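Local coordinates for protein Pre-mRNA-splicing factor 38 (Chaetomium thermophilum, PDB 5F5T) that is probably required for pre-mRNA splicing, as a member of the PRP38 family of spliceosomal proteins, at residues D66-V69 with E70-F74; Q83-P87 with F88-A92; L129-P132 with D133-Y137. All blocks are in the same frame, centred on the assembly; numbering follows the deposited sequence.

In the fold
From the N terminus, contact 1 (66-69 with 70-74) comes first, at the end of helix 61-71, where the chain leaves the helix. The short antiparallel pair 78-79 and 84-85 follows, and contact 2 (83-87 with 88-92) turns its second strand into helix 87-98. Contact 3 (129-132 with 133-137) is the bend between helices 117-130 and 133-140. All three are local turns in series, and none nests in or crosses another. Contacts 1 and 2 touch, Phe74 packing on Ser86 and Leu91 on Val68 and Val72. Contact 3 lies about 25 Å from contact 1 and about 22 Å from contact 2, centre to centre, but helix 117-130 packs on both before ending in it.

Contact 1. Residues D66-V69 with E70-F74; sequences DRVV and EHVRF
Val68 O, in the last turn of helix 61-71, is held by two donors: Val72 N at 3.2 Å and a water whose oxygen lies 2.9 Å from Val68 O. The same water donates to Val72 O, so it spans the place where the backbone leaves the helix. The next carbonyl, Val69 O, is bonded by a side chain. Arg73 NH1 reaches back to Val69 O at 2.7 Å, with an N-H...O angle of 159°, and NH2 of the same guanidinium adds a weak bond. Val69 O lies in the guanidinium plane, but NH1 sits above the carbonyl plane, off the lone pairs. NH1 also donates to Val72 O (3.0 Å), and the bend at chi2 (-55°) curls the arginine chain back to bring it there. On another side of the helix Arg67 and His71 run side by side. Arg67 CD meets the imidazole edge in its plane, 3.8 Å from His71 CD2, while the guanidinium stands almost perpendicular to the ring. The Arg67 NH1 bond goes to Gln55 O, whereas Glu70 OE2, 4.2 Å from Arg67 NE and well out of the guanidinium plane, offers only nearby opposite charge. Val68 CG1 packs on Val72 CG1 (4.0 Å), on the side covered by Tyr118 and Leu122 of helix 117-130. The carbonyl of Val69 in the last turn and that of Val72 just beyond it thus share one cationic group, whose positive charge would probably be favoured by the helix dipole, and the end of the helix is closed by arginine and water as well as by backbone amides.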
loop_
_atom_site.group_PDB
_atom_site.type_symbol
_atom_site.label_atom_id
_atom_site.label_comp_id
_atom_site.label_asym_id
_atom_site.label_seq_id
_atom_site.Cartn_x
_atom_site.Cartn_y
_atom_site.Cartn_z
ATOM N N ASP A 66 -11.073 13.230 13.581
ATOM C CA ASP A 66 -10.781 13.588 14.973
ATOM C C ASP A 66 -10.022 12.472 15.709
ATOM O O ASP A 66 -9.043 12.733 16.411
ATOM C CB ASP A 66 -12.069 13.928 15.730
ATOM C CG ASP A 66 -12.726 15.208 15.229
ATOM O OD1 ASP A 66 -12.016 16.225 15.068
ATOM O OD2 ASP A 66 -13.956 15.204 15.014
ATOM N N ARG A 67 -10.457 11.231 15.516
ATOM C CA ARG A 67 -9.841 10.066 16.144
ATOM C C ARG A 67 -8.430 9.839 15.636
ATOM O O ARG A 67 -7.554 9.446 16.395
ATOM C CB ARG A 67 -10.669 8.796 15.901
ATOM C CG ARG A 67 -12.036 8.768 16.569
ATOM C CD ARG A 67 -11.957 9.078 18.047
ATOM N NE ARG A 67 -12.953 10.079 18.415
ATOM C CZ ARG A 67 -14.148 9.799 18.918
ATOM N NH1 ARG A 67 -14.502 8.540 19.136
ATOM N NH2 ARG A 67 -14.986 10.781 19.213
ATOM N N VAL A 68 -8.216 10.045 14.343
ATOM C CA VAL A 68 -6.880 9.874 13.793
ATOM C C VAL A 68 -5.913 10.875 14.409
ATOM O O VAL A 68 -4.838 10.498 14.878
ATOM C CB VAL A 68 -6.862 10.011 12.264
ATOM C CG1 VAL A 68 -5.435 10.137 11.758
ATOM C CG2 VAL A 68 -7.559 8.817 11.626
ATOM N N VAL A 69 -6.304 12.145 14.438
ATOM C CA VAL A 69 -5.437 13.172 15.011
ATOM C C VAL A 69 -5.182 12.893 16.495
ATOM O O VAL A 69 -4.058 13.007 16.987
ATOM C CB VAL A 69 -6.042 14.575 14.840
ATOM C CG1 VAL A 69 -5.272 15.599 15.658
ATOM C CG2 VAL A 69 -6.053 14.962 13.369
ATOM N N GLU A 70 -6.242 12.518 17.196
ATOM C CA GLU A 70 -6.191 12.270 18.632
ATOM C C GLU A 70 -5.385 11.033 19.055
ATOM O O GLU A 70 -4.667 11.070 20.052
ATOM C CB GLU A 70 -7.623 12.149 19.157
ATOM C CG GLU A 70 -7.802 12.441 20.628
ATOM C CD GLU A 70 -9.267 12.534 21.001
ATOM O OE1 GLU A 70 -9.580 12.488 22.209
ATOM O OE2 GLU A 70 -10.108 12.655 20.080
ATOM N N HIS A 71 -5.515 9.938 18.314
ATOM C CA HIS A 71 -5.130 8.634 18.844
ATOM C C HIS A 71 -4.086 7.827 18.074
ATOM O O HIS A 71 -3.453 6.945 18.652
ATOM C CB HIS A 71 -6.381 7.762 18.984
ATOM C CG HIS A 71 -7.352 8.256 20.008
ATOM N ND1 HIS A 71 -7.044 8.315 21.355
ATOM C CD2 HIS A 71 -8.619 8.706 19.894
ATOM C CE1 HIS A 71 -8.081 8.787 22.016
ATOM N NE2 HIS A 71 -9.054 9.032 21.159
ATOM N N VAL A 72 -3.903 8.076 16.783
ATOM C CA VAL A 72 -2.949 7.239 16.062
ATOM C C VAL A 72 -1.586 7.924 15.972
ATOM O O VAL A 72 -1.459 9.087 15.571
ATOM C CB VAL A 72 -3.482 6.790 14.666
ATOM C CG1 VAL A 72 -4.919 7.196 14.477
ATOM C CG2 VAL A 72 -2.601 7.246 13.528
ATOM N N ARG A 73 -0.583 7.201 16.448
ATOM C CA ARG A 73 0.788 7.678 16.499
ATOM C C ARG A 73 1.705 6.766 15.697
ATOM O O ARG A 73 2.919 6.966 15.671
ATOM C CB ARG A 73 1.267 7.770 17.947
ATOM C CG ARG A 73 0.518 8.790 18.775
ATOM C CD ARG A 73 0.555 10.158 18.111
ATOM N NE ARG A 73 -0.145 11.164 18.903
ATOM C CZ ARG A 73 -1.310 11.707 18.567
ATOM N NH1 ARG A 73 -1.919 11.341 17.446
ATOM N NH2 ARG A 73 -1.869 12.618 19.351
ATOM N N PHE A 74 1.123 5.741 15.077
ATOM C CA PHE A 74 1.891 4.826 14.240
ATOM C C PHE A 74 1.001 3.976 13.343
ATOM O O PHE A 74 -0.204 3.868 13.562
ATOM C CB PHE A 74 2.771 3.914 15.101
ATOM C CG PHE A 74 2.010 3.108 16.114
ATOM C CD1 PHE A 74 1.464 1.877 15.774
ATOM C CD2 PHE A 74 1.846 3.574 17.409
ATOM C CE1 PHE A 74 0.764 1.131 16.705
ATOM C CE2 PHE A 74 1.147 2.833 18.344
ATOM C CZ PHE A 74 0.604 1.609 17.989
HETATM O O HOH W 1 -2.377 11.536 13.744
#

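Contact 2. Residues Q83-P87 with F88-A92; sequences QKPSP and FLCLA
Ser86 and Leu89 meet in a classical N-cap: Ser86 OG turns back over the first turn of helix 87-98 and accepts from Leu89 N at 3.0 Å, with an N-H...O angle of 158°. Its chi1 of 67° sets OG between the backbone N and the carbonyl carbon, where it faces the start of the helix. The hydroxyl donates in turn to Gly76 O, so it both accepts and donates. The same oxygen lies at the edge of the Phe88 ring, near its plane, and 3.5 Å from Phe88 CB; with CG anti to its backbone N, the phenyl leads away from the cap. Pro85 and Cys90 point their CB atoms into the contact from the two segments. The proline ring lies against the thiol, Pro85 CG 3.9 Å from Cys90 SG, and Pro85 CB touches Leu89 CD2 at 4.2 Å. Pro87 follows the cap as the first helical residue, a place where a proline's lack of N-H costs no helix bond. The backbone pattern then starts at once, Cys90 N giving to Ser86 O (3.0 Å) and Leu91 N to Pro87 O (2.9 Å). These side chains fan out to different neighbours. Pro85, Leu89 and Cys90 pack on Ile46 of helix 40-48, Leu91 reaches Ile64 and Val68 of helix 61-71, and Phe88 and Ala92 lie on Leu122 of helix 117-130, so strand 84-85 runs into a helix whose first turns pack on three others.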
loop_
_atom_site.group_PDB
_atom_site.type_symbol
_atom_site.label_atom_id
_atom_site.label_comp_id
_atom_site.label_asym_id
_atom_site.label_seq_id
_atom_site.Cartn_x
_atom_site.Cartn_y
_atom_site.Cartn_z
ATOM N N GLN A 83 -1.767 -9.475 21.476
ATOM C CA GLN A 83 -2.354 -9.300 20.150
ATOM C C GLN A 83 -3.228 -8.054 20.071
ATOM O O GLN A 83 -4.371 -8.117 19.620
ATOM C CB GLN A 83 -3.174 -10.533 19.759
ATOM C CG GLN A 83 -2.360 -11.790 19.527
ATOM C CD GLN A 83 -1.461 -11.685 18.313
ATOM O OE1 GLN A 83 -0.401 -11.058 18.357
ATOM N NE2 GLN A 83 -1.885 -12.295 17.211
ATOM N N LYS A 84 -2.700 -6.926 20.532
ATOM C CA LYS A 84 -3.456 -5.681 20.491
ATOM C C LYS A 84 -3.422 -5.059 19.102
ATOM O O LYS A 84 -2.349 -4.865 18.531
ATOM C CB LYS A 84 -2.935 -4.680 21.518
ATOM C CG LYS A 84 -3.719 -3.381 21.508
ATOM C CD LYS A 84 -3.642 -2.654 22.837
ATOM C CE LYS A 84 -2.253 -2.137 23.108
ATOM N NZ LYS A 84 -2.254 -1.170 24.240
ATOM N N PRO A 85 -4.604 -4.754 18.551
ATOM C CA PRO A 85 -4.678 -4.067 17.261
ATOM C C PRO A 85 -4.437 -2.580 17.450
ATOM O O PRO A 85 -4.924 -2.006 18.423
ATOM C CB PRO A 85 -6.107 -4.339 16.799
ATOM C CG PRO A 85 -6.877 -4.482 18.065
ATOM C CD PRO A 85 -5.938 -5.092 19.075
ATOM N N SER A 86 -3.696 -1.966 16.536
ATOM C CA SER A 86 -3.397 -0.547 16.653
ATOM C C SER A 86 -4.667 0.259 16.451
ATOM O O SER A 86 -5.595 -0.204 15.784
ATOM C CB SER A 86 -2.349 -0.126 15.629
ATOM O OG SER A 86 -2.870 -0.220 14.315
ATOM N N PRO A 87 -4.720 1.465 17.034
ATOM C CA PRO A 87 -5.839 2.367 16.756
ATOM C C PRO A 87 -6.005 2.576 15.254
ATOM O O PRO A 87 -7.123 2.681 14.758
ATOM C CB PRO A 87 -5.415 3.659 17.454
ATOM C CG PRO A 87 -4.594 3.176 18.616
ATOM C CD PRO A 87 -3.796 2.032 18.035
ATOM N N PHE A 88 -4.884 2.596 14.543
ATOM C CA PHE A 88 -4.876 2.725 13.093
ATOM C C PHE A 88 -5.688 1.610 12.432
ATOM O O PHE A 88 -6.554 1.871 11.589
ATOM C CB PHE A 88 -3.432 2.725 12.592
ATOM C CG PHE A 88 -3.296 2.841 11.103
ATOM C CD1 PHE A 88 -3.333 4.078 10.487
ATOM C CD2 PHE A 88 -3.074 1.716 10.324
ATOM C CE1 PHE A 88 -3.191 4.189 9.120
ATOM C CE2 PHE A 88 -2.928 1.824 8.955
ATOM C CZ PHE A 88 -2.987 3.062 8.352
ATOM N N LEU A 89 -5.415 0.372 12.834
ATOM C CA LEU A 89 -6.117 -0.784 12.289
ATOM C C LEU A 89 -7.598 -0.742 12.636
ATOM O O LEU A 89 -8.453 -1.009 11.788
ATOM C CB LEU A 89 -5.503 -2.081 12.806
ATOM C CG LEU A 89 -6.059 -3.360 12.183
ATOM C CD1 LEU A 89 -5.946 -3.302 10.671
ATOM C CD2 LEU A 89 -5.328 -4.575 12.725
ATOM N N CYS A 90 -7.896 -0.386 13.883
ATOM C CA CYS A 90 -9.273 -0.314 14.349
ATOM C C CYS A 90 -10.064 0.692 13.531
ATOM O O CYS A 90 -11.205 0.437 13.145
ATOM C CB CYS A 90 -9.323 0.066 15.828
ATOM S SG CYS A 90 -8.607 -1.161 16.934
ATOM N N LEU A 91 -9.445 1.834 13.260
ATOM C CA LEU A 91 -10.083 2.872 12.468
ATOM C C LEU A 91 -10.244 2.428 11.026
ATOM O O LEU A 91 -11.222 2.785 10.373
ATOM C CB LEU A 91 -9.286 4.174 12.547
ATOM C CG LEU A 91 -9.435 4.875 13.897
ATOM C CD1 LEU A 91 -8.605 6.144 13.964
ATOM C CD2 LEU A 91 -10.904 5.184 14.149
ATOM N N ALA A 92 -9.297 1.638 10.528
ATOM C CA ALA A 92 -9.441 1.074 9.191
ATOM C C ALA A 92 -10.674 0.175 9.135
ATOM O O ALA A 92 -11.465 0.244 8.192
ATOM C CB ALA A 92 -8.199 0.300 8.798
#

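Contact 3. Residues L129-P132 with D133-Y137; sequences LTRP and DKEVY
The Pro132 ring and the Glu135 side chain run alongside each other in the same direction at the first turn of helix 133-140. The glutamate, extended beyond CG, lays its carboxylate beside the proline ring, bringing Glu135 OE2 to 3.5 Å from Pro132 CD. Pro132 holds the N-cap position, and Pro132 O takes a first-turn backbone bond from Val136 N at 2.9 Å. Arg131 comes in across the same carboxylate, its CG 3.7 Å from Glu135 OE2, with the guanidinium and carboxylate planes 68° apart. No salt bridge forms between them, since Arg131 NE stays 4.3 Å from Glu135 OE1. The bend at chi2 (64°) turns the arginine chain so that its nitrogens serve other partners. NH1 donates to Thr130 OG1 at 3.1 Å, the hydroxyl lying in the guanidinium plane, and NH2 makes a salt bridge with Asp102. Nearer the backbone, Arg131 CB rests on a methyl of Val136, CG2, at 3.6 Å; Val136 also packs on Ile127 and Arg128, joining the start of helix 133-140 to the last turns of helix 117-130. With an alanine in place of Arg131, Asp102 would probably lose its positive mate, Thr130 OG1 a donor, and the Glu135 carboxylate its aliphatic neighbour. Asp133, first in the new helix, uses OD1 to accept from Lys134 N and OD2 for a salt bridge with Arg185. Acidic Asp133 and Glu135 therefore stand at a helix N terminus, where negative charge is likely to be favoured, while the buried Arg131 is probably balanced mainly by Asp102, with Glu135 at longer range.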
loop_
_atom_site.group_PDB
_atom_site.type_symbol
_atom_site.label_atom_id
_atom_site.label_comp_id
_atom_site.label_asym_id
_atom_site.label_seq_id
_atom_site.Cartn_x
_atom_site.Cartn_y
_atom_site.Cartn_z
ATOM N N LEU A 129 -7.349 -1.496 0.172
ATOM C CA LEU A 129 -8.271 -2.548 0.576
ATOM C C LEU A 129 -9.524 -2.643 -0.297
ATOM O O LEU A 129 -9.989 -3.745 -0.587
ATOM C CB LEU A 129 -8.688 -2.350 2.033
ATOM C CG LEU A 129 -7.586 -2.532 3.077
ATOM C CD1 LEU A 129 -8.133 -2.279 4.475
ATOM C CD2 LEU A 129 -6.963 -3.914 2.974
ATOM N N THR A 130 -10.076 -1.501 -0.705
ATOM C CA THR A 130 -11.428 -1.487 -1.274
ATOM C C THR A 130 -11.574 -1.087 -2.744
ATOM O O THR A 130 -12.680 -1.120 -3.278
ATOM C CB THR A 130 -12.334 -0.531 -0.473
ATOM O OG1 THR A 130 -11.854 0.812 -0.620
ATOM C CG2 THR A 130 -12.341 -0.910 0.997
ATOM N N ARG A 131 -10.478 -0.727 -3.403
ATOM C CA ARG A 131 -10.572 -0.124 -4.732
ATOM C C ARG A 131 -9.954 -1.000 -5.812
ATOM O O ARG A 131 -9.037 -1.762 -5.535
ATOM C CB ARG A 131 -9.895 1.251 -4.743
ATOM C CG ARG A 131 -10.856 2.418 -4.857
ATOM C CD ARG A 131 -11.758 2.475 -3.649
ATOM N NE ARG A 131 -12.771 3.518 -3.758
ATOM C CZ ARG A 131 -13.720 3.720 -2.851
ATOM N NH1 ARG A 131 -13.777 2.948 -1.774
ATOM N NH2 ARG A 131 -14.609 4.692 -3.017
ATOM N N PRO A 132 -10.473 -0.907 -7.048
ATOM C CA PRO A 132 -9.926 -1.658 -8.186
ATOM C C PRO A 132 -8.452 -1.325 -8.435
ATOM O O PRO A 132 -8.012 -0.217 -8.114
ATOM C CB PRO A 132 -10.798 -1.199 -9.357
ATOM C CG PRO A 132 -12.087 -0.801 -8.714
ATOM C CD PRO A 132 -11.679 -0.151 -7.427
ATOM N N ASP A 133 -7.707 -2.273 -9.001
ATOM C CA ASP A 133 -6.252 -2.173 -9.036
ATOM C C ASP A 133 -5.732 -0.958 -9.805
ATOM O O ASP A 133 -4.842 -0.251 -9.321
ATOM C CB ASP A 133 -5.650 -3.454 -9.631
ATOM C CG ASP A 133 -6.346 -3.896 -10.905
ATOM O OD1 ASP A 133 -7.138 -3.104 -11.456
ATOM O OD2 ASP A 133 -6.099 -5.036 -11.356
ATOM N N LYS A 134 -6.311 -0.693 -10.973
ATOM C CA LYS A 134 -5.894 0.449 -11.784
ATOM C C LYS A 134 -6.080 1.749 -11.006
ATOM O O LYS A 134 -5.177 2.595 -10.940
ATOM C CB LYS A 134 -6.667 0.485 -13.100
ATOM C CG LYS A 134 -6.576 1.805 -13.850
ATOM C CD LYS A 134 -7.370 1.743 -15.146
ATOM C CE LYS A 134 -7.463 3.102 -15.820
ATOM N NZ LYS A 134 -8.346 3.052 -17.022
ATOM N N GLU A 135 -7.249 1.882 -10.390
ATOM C CA GLU A 135 -7.567 3.057 -9.596
ATOM C C GLU A 135 -6.604 3.188 -8.428
ATOM O O GLU A 135 -6.199 4.290 -8.075
ATOM C CB GLU A 135 -9.007 2.988 -9.088
ATOM C CG GLU A 135 -9.665 4.343 -8.894
ATOM C CD GLU A 135 -11.012 4.237 -8.208
ATOM O OE1 GLU A 135 -11.390 5.185 -7.487
ATOM O OE2 GLU A 135 -11.694 3.207 -8.393
ATOM N N VAL A 136 -6.233 2.060 -7.835
ATOM C CA VAL A 136 -5.320 2.070 -6.701
ATOM C C VAL A 136 -3.940 2.581 -7.107
ATOM O O VAL A 136 -3.346 3.407 -6.411
ATOM C CB VAL A 136 -5.190 0.679 -6.081
ATOM C CG1 VAL A 136 -3.990 0.627 -5.138
ATOM C CG2 VAL A 136 -6.461 0.341 -5.332
ATOM N N TYR A 137 -3.438 2.092 -8.237
ATOM C CA TYR A 137 -2.146 2.549 -8.729
ATOM C C TYR A 137 -2.201 4.049 -9.008
ATOM O O TYR A 137 -1.338 4.806 -8.549
ATOM C CB TYR A 137 -1.738 1.790 -9.993
ATOM C CG TYR A 137 -1.298 0.368 -9.731
ATOM C CD1 TYR A 137 -0.134 0.097 -9.025
ATOM C CD2 TYR A 137 -2.041 -0.705 -10.208
ATOM C CE1 TYR A 137 0.268 -1.206 -8.787
ATOM C CE2 TYR A 137 -1.648 -2.005 -9.976
ATOM C CZ TYR A 137 -0.495 -2.254 -9.268
ATOM O OH TYR A 137 -0.104 -3.554 -9.039
#